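PDB 4P0D: trypsin-resistant surface T6 protein from Streptococcus pyogenes serotype M6, which serves as the backbone pilin, which probably polymerises into the shaft of the pili on the bacterial cell surface. Local coordinates for residues A[107-118]-A[136-147]. The protein carries 1 engineered substitution. Sequence-based numbering, arbitrary orientation.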
loop_
_atom_site.group_PDB
_atom_site.type_symbol
_atom_site.label_atom_id
_atom_site.label_comp_id
_atom_site.label_asym_id
_atom_site.label_seq_id
_atom_site.Cartn_x
_atom_site.Cartn_y
_atom_site.Cartn_z
ATOM N N ARG A 107 -11.499 13.418 1.577
ATOM C CA ARG A 107 -11.180 14.438 2.548
ATOM C C ARG A 107 -12.055 14.350 3.784
ATOM O O ARG A 107 -13.143 13.766 3.777
ATOM C CB ARG A 107 -11.183 15.847 1.943
ATOM C CG ARG A 107 -12.526 16.469 1.642
ATOM C CD ARG A 107 -12.313 17.841 0.988
ATOM N NE ARG A 107 -11.341 17.765 -0.086
ATOM C CZ ARG A 107 -10.133 18.334 -0.124
ATOM N NH1 ARG A 107 -9.645 19.115 0.850
ATOM N NH2 ARG A 107 -9.391 18.094 -1.187
ATOM N N THR A 108 -11.540 14.937 4.853
ATOM C CA THR A 108 -12.223 14.954 6.141
ATOM C C THR A 108 -12.312 16.395 6.616
ATOM O O THR A 108 -11.356 17.163 6.469
ATOM C CB THR A 108 -11.521 14.051 7.191
ATOM O OG1 THR A 108 -12.237 14.113 8.428
ATOM C CG2 THR A 108 -10.093 14.463 7.442
ATOM N N TYR A 109 -13.475 16.745 7.170
ATOM C CA TYR A 109 -13.851 18.125 7.474
ATOM C C TYR A 109 -13.993 18.338 8.973
ATOM O O TYR A 109 -14.389 17.424 9.688
ATOM C CB TYR A 109 -15.230 18.430 6.853
ATOM C CG TYR A 109 -15.222 18.791 5.390
ATOM C CD1 TYR A 109 -15.122 20.115 4.990
ATOM C CD2 TYR A 109 -15.358 17.817 4.399
ATOM C CE1 TYR A 109 -15.139 20.465 3.639
ATOM C CE2 TYR A 109 -15.368 18.165 3.048
ATOM C CZ TYR A 109 -15.268 19.483 2.682
ATOM O OH TYR A 109 -15.300 19.844 1.332
ATOM N N ASN A 110 -13.669 19.547 9.435
ATOM C CA ASN A 110 -14.029 19.962 10.776
ATOM C C ASN A 110 -15.526 20.288 10.809
ATOM O O ASN A 110 -16.116 20.613 9.764
ATOM C CB ASN A 110 -13.261 21.204 11.220
ATOM C CG ASN A 110 -11.745 20.993 11.309
ATOM O OD1 ASN A 110 -11.225 19.872 11.362
ATOM N ND2 ASN A 110 -11.035 22.099 11.334
ATOM N N PRO A 111 -16.131 20.227 12.007
ATOM C CA PRO A 111 -17.528 20.677 12.232
ATOM C C PRO A 111 -17.687 22.190 12.061
ATOM O O PRO A 111 -16.721 22.917 12.214
ATOM C CB PRO A 111 -17.796 20.309 13.685
ATOM C CG PRO A 111 -16.644 19.500 14.149
ATOM C CD PRO A 111 -15.485 19.777 13.252
ATOM N N ILE A 112 -18.886 22.656 11.747
ATOM C CA ILE A 112 -19.143 24.090 11.604
ATOM C C ILE A 112 -20.331 24.498 12.464
ATOM O O ILE A 112 -21.337 23.791 12.526
ATOM C CB ILE A 112 -19.403 24.505 10.143
ATOM C CG1 ILE A 112 -18.254 24.055 9.237
ATOM C CG2 ILE A 112 -19.551 26.025 10.048
ATOM C CD1 ILE A 112 -18.534 24.243 7.754
ATOM N N LEU A 113 -20.170 25.617 13.170
ATOM C CA LEU A 113 -21.270 26.252 13.882
ATOM C C LEU A 113 -21.828 27.420 13.074
ATOM O O LEU A 113 -21.106 28.367 12.755
ATOM C CB LEU A 113 -20.810 26.773 15.239
ATOM C CG LEU A 113 -21.852 27.576 16.023
ATOM C CD1 LEU A 113 -22.888 26.664 16.648
ATOM C CD2 LEU A 113 -21.140 28.403 17.086
ATOM N N LEU A 114 -23.122 27.360 12.786
ATOM C CA LEU A 114 -23.800 28.421 12.071
ATOM C C LEU A 114 -25.000 28.906 12.870
ATOM O O LEU A 114 -25.708 28.116 13.500
ATOM C CB LEU A 114 -24.272 27.945 10.700
ATOM C CG LEU A 114 -23.150 27.579 9.719
ATOM C CD1 LEU A 114 -23.711 26.766 8.566
ATOM C CD2 LEU A 114 -22.420 28.802 9.181
ATOM N N ALA A 115 -25.246 30.200 12.812
ATOM C CA ALA A 115 -26.380 30.777 13.536
ATOM C C ALA A 115 -26.994 31.918 12.743
ATOM O O ALA A 115 -26.262 32.688 12.132
ATOM C CB ALA A 115 -25.923 31.278 14.898
ATOM N N ALA A 116 -28.333 32.003 12.736
ATOM C CA ALA A 116 -29.024 33.218 12.299
ATOM C C ALA A 116 -29.387 34.020 13.544
ATOM O O ALA A 116 -29.997 33.485 14.486
ATOM C CB ALA A 116 -30.253 32.892 11.482
ATOM N N SER A 117 -28.990 35.294 13.551
ATOM C CA SER A 117 -29.031 36.129 14.770
ATOM C C SER A 117 -29.441 37.577 14.525
ATOM O O SER A 117 -29.067 38.167 13.517
ATOM C CB SER A 117 -27.647 36.140 15.421
ATOM O OG SER A 117 -27.653 36.987 16.560
ATOM N N TYR A 118 -30.184 38.150 15.474
ATOM C CA TYR A 118 -30.560 39.555 15.425
ATOM C C TYR A 118 -29.477 40.463 15.987
ATOM O O TYR A 118 -29.620 41.678 15.928
ATOM C CB TYR A 118 -31.866 39.804 16.204
ATOM C CG TYR A 118 -33.061 39.135 15.597
ATOM C CD1 TYR A 118 -33.586 39.577 14.383
ATOM C CD2 TYR A 118 -33.681 38.075 16.230
ATOM C CE1 TYR A 118 -34.692 38.972 13.811
ATOM C CE2 TYR A 118 -34.784 37.458 15.666
ATOM C CZ TYR A 118 -35.281 37.913 14.438
ATOM O OH TYR A 118 -36.363 37.298 13.857
ATOM N N LEU A 136 -32.610 40.158 10.793
ATOM C CA LEU A 136 -32.035 38.837 11.101
ATOM C C LEU A 136 -30.802 38.588 10.235
ATOM O O LEU A 136 -30.917 38.433 9.030
ATOM C CB LEU A 136 -33.061 37.721 10.896
ATOM C CG LEU A 136 -32.630 36.284 11.221
ATOM C CD1 LEU A 136 -32.500 36.047 12.725
ATOM C CD2 LEU A 136 -33.621 35.307 10.630
ATOM N N TYR A 137 -29.629 38.545 10.856
ATOM C CA TYR A 137 -28.385 38.312 10.121
ATOM C C TYR A 137 -28.183 36.819 9.846
ATOM O O TYR A 137 -28.447 35.983 10.703
ATOM C CB TYR A 137 -27.178 38.810 10.909
ATOM C CG TYR A 137 -27.119 40.302 11.159
ATOM C CD1 TYR A 137 -27.774 40.873 12.251
ATOM C CD2 TYR A 137 -26.370 41.134 10.332
ATOM C CE1 TYR A 137 -27.702 42.232 12.497
ATOM C CE2 TYR A 137 -26.288 42.492 10.567
ATOM C CZ TYR A 137 -26.961 43.033 11.653
ATOM O OH TYR A 137 -26.897 44.381 11.890
ATOM N N GLY A 138 -27.691 36.505 8.652
ATOM C CA GLY A 138 -27.205 35.179 8.339
ATOM C C GLY A 138 -25.738 34.998 8.743
ATOM O O GLY A 138 -25.184 35.748 9.555
ATOM N N GLN A 139 -25.115 33.979 8.173
ATOM C CA GLN A 139 -23.731 33.691 8.478
ATOM C C GLN A 139 -23.130 32.937 7.314
ATOM O O GLN A 139 -23.784 32.105 6.714
ATOM C CB GLN A 139 -23.592 32.861 9.772
ATOM C CG GLN A 139 -22.162 32.832 10.305
ATOM C CD GLN A 139 -21.995 32.130 11.648
ATOM O OE1 GLN A 139 -22.950 31.650 12.261
ATOM N NE2 GLN A 139 -20.745 32.070 12.111
ATOM N N THR A 140 -21.882 33.255 7.007
ATOM C CA THR A 140 -21.094 32.525 6.016
ATOM C C THR A 140 -19.842 32.004 6.699
ATOM O O THR A 140 -19.141 32.771 7.371
ATOM C CB THR A 140 -20.702 33.442 4.859
ATOM O OG1 THR A 140 -21.891 34.044 4.326
ATOM C CG2 THR A 140 -19.972 32.666 3.760
ATOM N N SER A 141 -19.571 30.707 6.543
ATOM C CA SER A 141 -18.367 30.095 7.097
ATOM C C SER A 141 -17.584 29.360 6.019
ATOM O O SER A 141 -18.161 28.707 5.175
ATOM C CB SER A 141 -18.713 29.125 8.219
ATOM O OG SER A 141 -19.483 29.796 9.197
ATOM N N VAL A 142 -16.266 29.461 6.088
ATOM C CA VAL A 142 -15.361 28.717 5.201
ATOM C C VAL A 142 -15.104 27.317 5.772
ATOM O O VAL A 142 -14.581 27.155 6.886
ATOM C CB VAL A 142 -14.045 29.488 5.024
ATOM C CG1 VAL A 142 -13.083 28.746 4.100
ATOM C CG2 VAL A 142 -14.335 30.888 4.478
ATOM N N ALA A 143 -15.489 26.302 5.018
ATOM C CA ALA A 143 -15.287 24.948 5.446
ATOM C C ALA A 143 -13.795 24.695 5.498
ATOM O O ALA A 143 -13.022 25.301 4.729
ATOM C CB ALA A 143 -15.966 23.972 4.520
ATOM N N LYS A 144 -13.409 23.810 6.417
ATOM C CA LYS A 144 -12.028 23.416 6.614
ATOM C C LYS A 144 -11.881 21.892 6.557
ATOM O O LYS A 144 -12.520 21.150 7.303
ATOM C CB LYS A 144 -11.488 23.955 7.936
ATOM C CG LYS A 144 -10.015 23.607 8.162
ATOM C CD LYS A 144 -9.411 24.415 9.293
ATOM C CE LYS A 144 -8.172 23.732 9.854
ATOM N NZ LYS A 144 -7.453 24.656 10.775
ATOM N N SER A 145 -11.006 21.437 5.673
ATOM C CA SER A 145 -10.807 20.027 5.457
ATOM C C SER A 145 -9.316 19.711 5.233
ATOM O O SER A 145 -8.521 20.614 4.941
ATOM C CB SER A 145 -11.640 19.587 4.242
ATOM O OG SER A 145 -11.181 20.242 3.071
ATOM N N SER A 146 -8.966 18.435 5.374
ATOM C CA SER A 146 -7.633 17.935 5.050
ATOM C C SER A 146 -7.750 16.709 4.146
ATOM O O SER A 146 -8.753 15.994 4.157
ATOM C CB SER A 146 -6.860 17.627 6.348
ATOM O OG SER A 146 -7.528 16.645 7.132
ATOM N N LEU A 147 -6.730 16.482 3.324
ATOM C CA LEU A 147 -6.749 15.377 2.369
ATOM C C LEU A 147 -5.523 14.522 2.654
ATOM O O LEU A 147 -4.418 14.904 2.310
ATOM C CB LEU A 147 -6.730 15.894 0.915
ATOM C CG LEU A 147 -6.643 14.864 -0.224
ATOM C CD1 LEU A 147 -7.832 13.927 -0.204
ATOM C CD2 LEU A 147 -6.533 15.551 -1.579
HETATM O O HOH W 1 -7.200 20.913 2.370
HETATM O O HOH W 2 -9.400 18.033 8.507
HETATM O O HOH W 3 -15.311 22.913 8.246
HETATM O O HOH W 4 -18.483 29.278 11.701
HETATM O O HOH W 5 -26.054 35.316 12.180
#
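An antiparallel strand pair of the N-terminal Ig-like domain zips together at its two ends and parts in the middle, where Q139 reaches across. T108 N gives a hydrogen bond to S146 O (3.1 Å) and S146 N returns one to T108 O; S117 and Y137 are joined by a similar reciprocal pair. Between these ends the axes of strands 112-116 and 139-142 come no closer than 7.1 Å, and no backbone hydrogen bond joins them. Glutamine suits the wider separation: with CG anti to the backbone N (chi1 -166°) and the chain extended, Q139 OE1 stands in for a backbone acceptor, 2.8 Å from A115 N. I112 CG2 packs on S141 CB at 3.7 Å, while water 4 links S141 OG to L113 O. In the sheet, strand 94-101 flanks 108-116, and 139-142 runs parallel to strand 7-13, Q139 making backbone hydrogen bonds to Q9 and K11. Small S145 lets the Y109 ring lie close: S145 CB is 3.6 Å from the Y109 centroid, a CH-pi contact over one face. R107 NH1 donates to S145 OG, near the guanidinium plane (2.9 Å); R107 NE also salt-bridges D105. At the far end L136 CD1 makes a CH-pi contact over the Y118 ring, 3.8 Å from its centroid.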